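Side-chain contacts in rhogap protein (PDB 1F7C), which activates the GTPase activity of RhoA and Cdc42 through this RhoGAP (BH) domain, one part of a longer multidomain protein: residues S135-L140 and I205-E210; K147-L152 and K214-V219; L154-L159 and P182-P187. All coordinates share one frame; numbering follows the deposited sequence.

Contact 1 of 3, residues S135-L140 and I205-E210; sequences SEIHSL and IEILIE
The backbone O of Ile207 takes a hydrogen bond from the side-chain ND2 of Asn211, just beyond the segment. The contact that Ile207 and Leu208 make with Ile137 is wholly apolar. The first bond of the Ile137 side chain points toward helix 198-210, and both branches are used. Its longer branch is extended at chi2 (175°), so CD1 lies at the far end of a straight arm. There Ile137 CD1 is 3.5 Å from Ile207 CD1 and 4.0 Å from Ile207 CG2. It meets the two ends of the Ile207 fork rather than one methyl alone. The two side chains run at a slant to each other. Helices 130-141 and 198-210 belong to the all-helical RhoGAP fold, and this contact joins them away from the predicted arginine finger. The shorter branch of Ile137 serves the other neighbour: CG2 lies 3.7 Å from Leu208 CD2. The CB of Leu208 does not face helix 130-141 directly, but its CD2 methyl swings nearer. Ile137 also touches Ala124 of helix 115-125. Ile137 and Leu208 are buried, whereas Ile207 is partly exposed.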
loop_
_atom_site.group_PDB
_atom_site.type_symbol
_atom_site.label_atom_id
_atom_site.label_comp_id
_atom_site.label_asym_id
_atom_site.label_seq_id
_atom_site.Cartn_x
_atom_site.Cartn_y
_atom_site.Cartn_z
ATOM N N SER A 135 -3.979 -3.466 -18.480
ATOM C CA SER A 135 -4.752 -4.682 -18.741
ATOM C C SER A 135 -4.166 -5.906 -18.050
ATOM O O SER A 135 -4.876 -6.634 -17.365
ATOM C CB SER A 135 -4.813 -4.947 -20.244
ATOM O OG SER A 135 -4.960 -3.733 -20.949
ATOM N N GLU A 136 -2.870 -6.136 -18.246
ATOM C CA GLU A 136 -2.188 -7.278 -17.631
ATOM C C GLU A 136 -2.220 -7.222 -16.113
ATOM O O GLU A 136 -2.477 -8.227 -15.453
ATOM C CB GLU A 136 -0.730 -7.358 -18.101
ATOM C CG GLU A 136 -0.546 -8.180 -19.369
ATOM C CD GLU A 136 -0.906 -9.650 -19.172
ATOM O OE1 GLU A 136 -0.990 -10.377 -20.186
ATOM O OE2 GLU A 136 -1.095 -10.084 -18.010
ATOM N N ILE A 137 -1.956 -6.042 -15.565
ATOM C CA ILE A 137 -1.961 -5.861 -14.128
ATOM C C ILE A 137 -3.384 -6.044 -13.618
ATOM O O ILE A 137 -3.605 -6.659 -12.575
ATOM C CB ILE A 137 -1.395 -4.466 -13.763
ATOM C CG1 ILE A 137 0.115 -4.470 -14.039
ATOM C CG2 ILE A 137 -1.686 -4.127 -12.301
ATOM C CD1 ILE A 137 0.821 -3.153 -13.842
ATOM N N HIS A 138 -4.351 -5.530 -14.373
ATOM C CA HIS A 138 -5.755 -5.654 -14.001
ATOM C C HIS A 138 -6.104 -7.139 -13.866
ATOM O O HIS A 138 -6.663 -7.571 -12.861
ATOM C CB HIS A 138 -6.647 -5.008 -15.066
ATOM C CG HIS A 138 -8.107 -5.031 -14.730
ATOM N ND1 HIS A 138 -9.082 -4.657 -15.627
ATOM C CD2 HIS A 138 -8.757 -5.366 -13.589
ATOM C CE1 HIS A 138 -10.269 -4.759 -15.056
ATOM N NE2 HIS A 138 -10.099 -5.188 -13.818
ATOM N N SER A 139 -5.772 -7.907 -14.896
ATOM C CA SER A 139 -6.019 -9.339 -14.900
ATOM C C SER A 139 -5.274 -10.048 -13.762
ATOM O O SER A 139 -5.805 -10.969 -13.131
ATOM C CB SER A 139 -5.582 -9.932 -16.234
ATOM O OG SER A 139 -5.570 -11.342 -16.146
ATOM N N LEU A 140 -4.043 -9.620 -13.501
ATOM C CA LEU A 140 -3.249 -10.219 -12.430
ATOM C C LEU A 140 -3.849 -9.958 -11.052
ATOM O O LEU A 140 -3.764 -10.803 -10.165
ATOM C CB LEU A 140 -1.807 -9.697 -12.471
ATOM C CG LEU A 140 -0.944 -10.263 -13.606
ATOM C CD1 LEU A 140 0.388 -9.527 -13.657
ATOM C CD2 LEU A 140 -0.715 -11.755 -13.385
ATOM N N ILE A 205 3.073 0.027 -8.361
ATOM C CA ILE A 205 2.268 0.725 -7.373
ATOM C C ILE A 205 1.615 1.964 -8.010
ATOM O O ILE A 205 0.438 2.243 -7.770
ATOM C CB ILE A 205 3.116 1.144 -6.162
ATOM C CG1 ILE A 205 3.833 -0.087 -5.583
ATOM C CG2 ILE A 205 2.237 1.821 -5.119
ATOM C CD1 ILE A 205 2.939 -1.281 -5.275
ATOM N N GLU A 206 2.379 2.686 -8.829
ATOM C CA GLU A 206 1.877 3.871 -9.501
ATOM C C GLU A 206 0.670 3.544 -10.357
ATOM O O GLU A 206 -0.333 4.255 -10.321
ATOM C CB GLU A 206 2.954 4.489 -10.381
ATOM C CG GLU A 206 4.060 5.196 -9.629
ATOM C CD GLU A 206 5.040 5.840 -10.578
ATOM O OE1 GLU A 206 4.642 6.096 -11.737
ATOM O OE2 GLU A 206 6.193 6.100 -10.177
ATOM N N ILE A 207 0.767 2.475 -11.134
ATOM C CA ILE A 207 -0.333 2.065 -11.989
ATOM C C ILE A 207 -1.569 1.713 -11.162
ATOM O O ILE A 207 -2.684 2.056 -11.527
ATOM C CB ILE A 207 0.062 0.854 -12.855
ATOM C CG1 ILE A 207 1.127 1.276 -13.873
ATOM C CG2 ILE A 207 -1.161 0.305 -13.576
ATOM C CD1 ILE A 207 1.825 0.112 -14.576
ATOM N N LEU A 208 -1.365 1.040 -10.038
ATOM C CA LEU A 208 -2.476 0.654 -9.178
ATOM C C LEU A 208 -3.163 1.841 -8.523
ATOM O O LEU A 208 -4.368 1.798 -8.275
ATOM C CB LEU A 208 -2.005 -0.323 -8.103
ATOM C CG LEU A 208 -1.673 -1.739 -8.593
ATOM C CD1 LEU A 208 -1.236 -2.592 -7.415
ATOM C CD2 LEU A 208 -2.888 -2.352 -9.266
ATOM N N ILE A 209 -2.400 2.891 -8.228
ATOM C CA ILE A 209 -2.959 4.094 -7.612
ATOM C C ILE A 209 -3.769 4.881 -8.654
ATOM O O ILE A 209 -4.906 5.276 -8.404
ATOM C CB ILE A 209 -1.842 5.015 -7.040
ATOM C CG1 ILE A 209 -1.154 4.326 -5.858
ATOM C CG2 ILE A 209 -2.428 6.367 -6.606
ATOM C CD1 ILE A 209 0.073 5.066 -5.348
ATOM N N GLU A 210 -3.192 5.067 -9.836
ATOM C CA GLU A 210 -3.860 5.816 -10.885
ATOM C C GLU A 210 -5.042 5.156 -11.584
ATOM O O GLU A 210 -5.842 5.846 -12.202
ATOM C CB GLU A 210 -2.833 6.274 -11.919
ATOM C CG GLU A 210 -2.048 7.491 -11.455
ATOM C CD GLU A 210 -1.030 7.962 -12.471
ATOM O OE1 GLU A 210 -1.412 8.144 -13.646
ATOM O OE2 GLU A 210 0.147 8.157 -12.094
#

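Contact 2 of 3, residues K147-L152 and K214-V219; sequences KNRQML and KIFNTV
The ring of Phe216 meets Leu152 at its edge, near the ring plane, with Leu152 CG 3.9 Å from Phe216 CZ. Over one face lies Ile215 CG2, 3.9 Å above the plane and offset toward the rim. The ring also stacks with His153. The backbone of helix 146-164 supplies a further neighbour, as Arg149 O comes obliquely to within 3.8 Å of Phe216 CE2. No hydrogen bond crosses between the segments.

Leu152 has its CG turned opposite the backbone N (chi1 -167°), and its side chain crosses that of Phe216 at about a right angle. CB, CG and CD2 of Leu152 all line the CE2-CZ rim. Arg149 adds the aliphatic part of its chain, its CG lying 4.4 Å from Phe216 CD2. Its charged end is held elsewhere, NH2 in a salt bridge with Glu146 OE2 and NH1 on Leu144 O. An alanine in place of Phe216 is likely to open a gap beside Leu152 and leave the His153 ring without its stacking partner.

Past the ring the helix stops. Thr218 is the first residue to leave helical angles, and its OG1 donates to Lys214 O at 2.8 Å. The C=O...OG1 angle is 145°, with the donor tilted 22° from the carbonyl plane. An aromatic side chain from the short helix 212-217 thus packs on helix 146-164, within the helical bundle of the RhoGAP domain.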
loop_
_atom_site.group_PDB
_atom_site.type_symbol
_atom_site.label_atom_id
_atom_site.label_comp_id
_atom_site.label_asym_id
_atom_site.label_seq_id
_atom_site.Cartn_x
_atom_site.Cartn_y
_atom_site.Cartn_z
ATOM N N LYS A 147 -8.534 -12.102 -0.054
ATOM C CA LYS A 147 -7.922 -11.302 0.996
ATOM C C LYS A 147 -6.808 -10.351 0.556
ATOM O O LYS A 147 -6.738 -9.223 1.044
ATOM C CB LYS A 147 -7.423 -12.214 2.127
ATOM C CG LYS A 147 -8.557 -12.967 2.823
ATOM C CD LYS A 147 -8.120 -13.648 4.123
ATOM C CE LYS A 147 -7.108 -14.750 3.878
ATOM N NZ LYS A 147 -6.822 -15.510 5.121
ATOM N N ASN A 148 -5.934 -10.791 -0.345
ATOM C CA ASN A 148 -4.856 -9.927 -0.810
ATOM C C ASN A 148 -5.462 -8.816 -1.639
ATOM O O ASN A 148 -5.108 -7.647 -1.479
ATOM C CB ASN A 148 -3.849 -10.699 -1.663
ATOM C CG ASN A 148 -3.181 -11.835 -0.894
ATOM O OD1 ASN A 148 -3.847 -12.768 -0.457
ATOM N ND2 ASN A 148 -1.864 -11.752 -0.720
ATOM N N ARG A 149 -6.378 -9.193 -2.524
ATOM C CA ARG A 149 -7.050 -8.239 -3.391
ATOM C C ARG A 149 -7.786 -7.180 -2.559
ATOM O O ARG A 149 -7.671 -5.976 -2.815
ATOM C CB ARG A 149 -8.031 -8.974 -4.319
ATOM C CG ARG A 149 -8.887 -8.036 -5.174
ATOM C CD ARG A 149 -9.724 -8.732 -6.254
ATOM N NE ARG A 149 -10.439 -9.903 -5.751
ATOM C CZ ARG A 149 -9.937 -11.134 -5.767
ATOM N NH1 ARG A 149 -8.726 -11.348 -6.268
ATOM N NH2 ARG A 149 -10.632 -12.147 -5.268
ATOM N N GLN A 150 -8.516 -7.636 -1.546
ATOM C CA GLN A 150 -9.276 -6.742 -0.694
ATOM C C GLN A 150 -8.428 -5.723 0.042
ATOM O O GLN A 150 -8.746 -4.540 0.033
ATOM C CB GLN A 150 -10.088 -7.535 0.320
ATOM C CG GLN A 150 -11.547 -7.701 -0.046
ATOM C CD GLN A 150 -12.337 -8.394 1.054
ATOM O OE1 GLN A 150 -12.200 -8.057 2.240
ATOM N NE2 GLN A 150 -13.174 -9.357 0.671
ATOM N N MET A 151 -7.363 -6.177 0.696
ATOM C CA MET A 151 -6.510 -5.256 1.421
ATOM C C MET A 151 -5.828 -4.306 0.449
ATOM O O MET A 151 -5.695 -3.117 0.720
ATOM C CB MET A 151 -5.455 -6.001 2.221
ATOM C CG MET A 151 -4.729 -5.090 3.162
ATOM S SD MET A 151 -3.862 -5.996 4.422
ATOM C CE MET A 151 -5.242 -6.567 5.396
ATOM N N LEU A 152 -5.403 -4.847 -0.684
ATOM C CA LEU A 152 -4.749 -4.064 -1.708
ATOM C C LEU A 152 -5.722 -2.978 -2.216
ATOM O O LEU A 152 -5.319 -1.866 -2.564
ATOM C CB LEU A 152 -4.342 -4.995 -2.852
ATOM C CG LEU A 152 -3.379 -4.455 -3.899
ATOM C CD1 LEU A 152 -2.036 -4.095 -3.242
ATOM C CD2 LEU A 152 -3.194 -5.508 -4.979
ATOM N N LYS A 214 -10.965 1.428 -12.005
ATOM C CA LYS A 214 -11.133 0.438 -13.056
ATOM C C LYS A 214 -10.629 -0.943 -12.643
ATOM O O LYS A 214 -11.338 -1.939 -12.781
ATOM C CB LYS A 214 -10.404 0.897 -14.320
ATOM C CG LYS A 214 -10.340 -0.144 -15.425
ATOM C CD LYS A 214 -9.448 0.334 -16.564
ATOM C CE LYS A 214 -9.269 -0.731 -17.648
ATOM N NZ LYS A 214 -10.545 -1.084 -18.339
ATOM N N ILE A 215 -9.410 -0.994 -12.116
ATOM C CA ILE A 215 -8.812 -2.255 -11.713
ATOM C C ILE A 215 -9.552 -3.023 -10.627
ATOM O O ILE A 215 -9.742 -4.235 -10.758
ATOM C CB ILE A 215 -7.346 -2.049 -11.278
ATOM C CG1 ILE A 215 -6.477 -1.827 -12.520
ATOM C CG2 ILE A 215 -6.861 -3.246 -10.459
ATOM C CD1 ILE A 215 -5.097 -1.313 -12.205
ATOM N N PHE A 216 -9.971 -2.340 -9.564
ATOM C CA PHE A 216 -10.658 -3.034 -8.478
ATOM C C PHE A 216 -12.181 -3.108 -8.541
ATOM O O PHE A 216 -12.776 -4.003 -7.945
ATOM C CB PHE A 216 -10.263 -2.446 -7.121
ATOM C CG PHE A 216 -8.810 -2.599 -6.792
ATOM C CD1 PHE A 216 -7.903 -1.587 -7.094
ATOM C CD2 PHE A 216 -8.338 -3.774 -6.202
ATOM C CE1 PHE A 216 -6.549 -1.737 -6.820
ATOM C CE2 PHE A 216 -6.981 -3.939 -5.923
ATOM C CZ PHE A 216 -6.088 -2.919 -6.234
ATOM N N ASN A 217 -12.825 -2.188 -9.250
ATOM C CA ASN A 217 -14.284 -2.221 -9.290
ATOM C C ASN A 217 -14.909 -2.892 -10.503
ATOM O O ASN A 217 -16.127 -3.019 -10.572
ATOM C CB ASN A 217 -14.847 -0.811 -9.124
ATOM C CG ASN A 217 -14.461 -0.193 -7.794
ATOM O OD1 ASN A 217 -14.433 -0.878 -6.770
ATOM N ND2 ASN A 217 -14.176 1.106 -7.799
ATOM N N THR A 218 -14.083 -3.337 -11.444
ATOM C CA THR A 218 -14.584 -4.013 -12.638
ATOM C C THR A 218 -13.766 -5.280 -12.904
ATOM O O THR A 218 -12.617 -5.387 -12.476
ATOM C CB THR A 218 -14.493 -3.105 -13.886
ATOM O OG1 THR A 218 -13.187 -3.220 -14.463
ATOM C CG2 THR A 218 -14.750 -1.642 -13.515
ATOM N N VAL A 219 -14.368 -6.234 -13.608
ATOM C CA VAL A 219 -13.709 -7.490 -13.959
ATOM C C VAL A 219 -12.930 -7.299 -15.254
ATOM O O VAL A 219 -13.380 -6.605 -16.159
ATOM C CB VAL A 219 -14.739 -8.620 -14.145
ATOM C CG1 VAL A 219 -14.082 -9.835 -14.794
ATOM C CG2 VAL A 219 -15.337 -8.996 -12.793
#

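Contact 3 of 3, residues L154-L159 and P182-P187; sequences LLMNHL and PTLLRP
Met156 reaches Leu184 only with its terminal methyl. The two residues link helix 146-164 to the end of helix 173-184, near the centre of the all-helical RhoGAP domain. CB of Met156 starts out across the line to Leu184 rather than along it. CB and CG pass beside the ring of Phe216, both close to its CE1 atom. The chain then bends at chi2 (-53°) and again at chi3 (103°). Beyond the first bend SD packs on Leu208 CB and Ile209 CG1 of helix 198-210. The turn about CG-SD then brings CE round to the partner: Met156 CE is 4.0 Å from Leu184 CD1. The two side chains meet tip to tip, methyl against methyl.

Leu184 points toward helix 146-164 and divides its two methyls between neighbours. Besides Met156, its CD1 also meets Ile205 CD1 of helix 198-210. Leu105 of helix 94-106 touches both Leu155 and Leu184. The backbone of Leu184 is hydrogen-bonded to Met113, and the chain leaves helical angles at the next residue, Leu185. All three touching residues are buried, and nothing polar passes between the segments. The backbones are well apart, with the CA atoms of Leu155 and Leu184 10.6 Å from each other. The gap is bridged by side chains alone: Leu184 CD2 makes a loose contact with Leu155 CD1 at 4.4 Å.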
loop_
_atom_site.group_PDB
_atom_site.type_symbol
_atom_site.label_atom_id
_atom_site.label_comp_id
_atom_site.label_asym_id
_atom_site.label_seq_id
_atom_site.Cartn_x
_atom_site.Cartn_y
_atom_site.Cartn_z
ATOM N N LEU A 154 -8.269 -1.481 -0.456
ATOM C CA LEU A 154 -8.392 -0.441 0.556
ATOM C C LEU A 154 -7.188 0.476 0.512
ATOM O O LEU A 154 -7.326 1.687 0.613
ATOM C CB LEU A 154 -8.475 -1.040 1.960
ATOM C CG LEU A 154 -9.692 -1.871 2.345
ATOM C CD1 LEU A 154 -9.463 -2.500 3.724
ATOM C CD2 LEU A 154 -10.922 -0.998 2.361
ATOM N N LEU A 155 -6.003 -0.109 0.382
ATOM C CA LEU A 155 -4.776 0.661 0.336
ATOM C C LEU A 155 -4.650 1.585 -0.864
ATOM O O LEU A 155 -4.294 2.742 -0.698
ATOM C CB LEU A 155 -3.565 -0.264 0.378
ATOM C CG LEU A 155 -2.982 -0.521 1.765
ATOM C CD1 LEU A 155 -1.907 -1.609 1.674
ATOM C CD2 LEU A 155 -2.409 0.779 2.321
ATOM N N MET A 156 -4.929 1.077 -2.063
ATOM C CA MET A 156 -4.815 1.898 -3.267
ATOM C C MET A 156 -5.873 3.016 -3.336
ATOM O O MET A 156 -5.606 4.118 -3.820
ATOM C CB MET A 156 -4.892 1.021 -4.524
ATOM C CG MET A 156 -3.733 0.037 -4.704
ATOM S SD MET A 156 -2.100 0.811 -4.634
ATOM C CE MET A 156 -1.609 0.357 -2.999
ATOM N N ASN A 157 -7.076 2.728 -2.855
ATOM C CA ASN A 157 -8.145 3.716 -2.848
ATOM C C ASN A 157 -7.689 4.876 -1.963
ATOM O O ASN A 157 -7.820 6.045 -2.333
ATOM C CB ASN A 157 -9.416 3.088 -2.277
ATOM C CG ASN A 157 -10.556 4.075 -2.156
ATOM O OD1 ASN A 157 -11.234 4.385 -3.134
ATOM N ND2 ASN A 157 -10.770 4.581 -0.950
ATOM N N HIS A 158 -7.132 4.526 -0.802
ATOM C CA HIS A 158 -6.642 5.493 0.178
ATOM C C HIS A 158 -5.450 6.306 -0.319
ATOM O O HIS A 158 -5.383 7.523 -0.101
ATOM C CB HIS A 158 -6.268 4.778 1.490
ATOM C CG HIS A 158 -5.458 5.619 2.430
ATOM N ND1 HIS A 158 -5.997 6.659 3.158
ATOM C CD2 HIS A 158 -4.138 5.593 2.733
ATOM C CE1 HIS A 158 -5.045 7.238 3.868
ATOM N NE2 HIS A 158 -3.907 6.610 3.629
ATOM N N LEU A 159 -4.503 5.642 -0.975
ATOM C CA LEU A 159 -3.323 6.338 -1.489
ATOM C C LEU A 159 -3.694 7.319 -2.606
ATOM O O LEU A 159 -3.061 8.359 -2.743
ATOM C CB LEU A 159 -2.268 5.339 -1.986
ATOM C CG LEU A 159 -1.619 4.446 -0.913
ATOM C CD1 LEU A 159 -0.504 3.646 -1.542
ATOM C CD2 LEU A 159 -1.063 5.286 0.220
ATOM N N PRO A 182 8.711 -1.169 -2.509
ATOM C CA PRO A 182 9.496 -2.184 -1.803
ATOM C C PRO A 182 8.774 -2.776 -0.596
ATOM O O PRO A 182 9.215 -3.777 -0.039
ATOM C CB PRO A 182 10.753 -1.420 -1.406
ATOM C CG PRO A 182 10.206 -0.085 -1.075
ATOM C CD PRO A 182 9.221 0.181 -2.206
ATOM N N THR A 183 7.665 -2.166 -0.203
ATOM C CA THR A 183 6.910 -2.635 0.948
ATOM C C THR A 183 5.835 -3.646 0.579
ATOM O O THR A 183 5.402 -4.429 1.425
ATOM C CB THR A 183 6.218 -1.461 1.663
ATOM O OG1 THR A 183 7.185 -0.453 1.972
ATOM C CG2 THR A 183 5.555 -1.934 2.945
ATOM N N LEU A 184 5.401 -3.626 -0.676
ATOM C CA LEU A 184 4.344 -4.526 -1.121
ATOM C C LEU A 184 4.853 -5.673 -1.981
ATOM O O LEU A 184 4.148 -6.655 -2.204
ATOM C CB LEU A 184 3.272 -3.737 -1.883
ATOM C CG LEU A 184 2.533 -2.658 -1.087
ATOM C CD1 LEU A 184 1.423 -2.104 -1.950
ATOM C CD2 LEU A 184 1.961 -3.233 0.206
ATOM N N LEU A 185 6.079 -5.525 -2.468
ATOM C CA LEU A 185 6.743 -6.529 -3.292
ATOM C C LEU A 185 8.127 -6.709 -2.678
ATOM O O LEU A 185 8.984 -5.851 -2.851
ATOM C CB LEU A 185 6.888 -6.028 -4.727
ATOM C CG LEU A 185 5.612 -5.889 -5.554
ATOM C CD1 LEU A 185 5.683 -4.643 -6.407
ATOM C CD2 LEU A 185 5.423 -7.114 -6.419
ATOM N N ARG A 186 8.344 -7.801 -1.947
ATOM C CA ARG A 186 9.645 -8.026 -1.327
ATOM C C ARG A 186 10.611 -8.647 -2.326
ATOM O O ARG A 186 10.475 -9.817 -2.676
ATOM C CB ARG A 186 9.544 -8.971 -0.126
ATOM C CG ARG A 186 8.553 -8.600 0.971
ATOM C CD ARG A 186 8.748 -9.557 2.146
ATOM N NE ARG A 186 7.591 -9.703 3.033
ATOM C CZ ARG A 186 7.023 -8.713 3.718
ATOM N NH1 ARG A 186 7.489 -7.475 3.624
ATOM N NH2 ARG A 186 6.000 -8.969 4.520
ATOM N N PRO A 187 11.603 -7.872 -2.797
ATOM C CA PRO A 187 12.606 -8.350 -3.760
ATOM C C PRO A 187 13.361 -9.605 -3.295
ATOM O O PRO A 187 13.035 -10.143 -2.212
ATOM C CB PRO A 187 13.543 -7.149 -3.907
ATOM C CG PRO A 187 12.620 -5.987 -3.726
ATOM C CD PRO A 187 11.769 -6.427 -2.549
#

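How the contacts relate
All three contacts are mainly buried, but they sit at different distances from the chain centre. Contact 3 lies about 2 Å from the chain centre, measured centre to centre, while contacts 1 and 2 lie about 13 Å and 12 Å out. Contacts 2 and 3 share helix 146-164. Contacts 1 and 3 are apolar throughout: branched aliphatic chains in contact 1, leucines and a methionine methyl in contact 3. Contact 2 turns on an aromatic ring and has a partly exposed arginine at its margin. Contacts 1 and 2 are also joined by a polar link, a probable hydrogen bond of 2.9 Å from His138 NE2 to Thr218 O. Contact 3 is nested, along the chain, inside the loops closed by the other two.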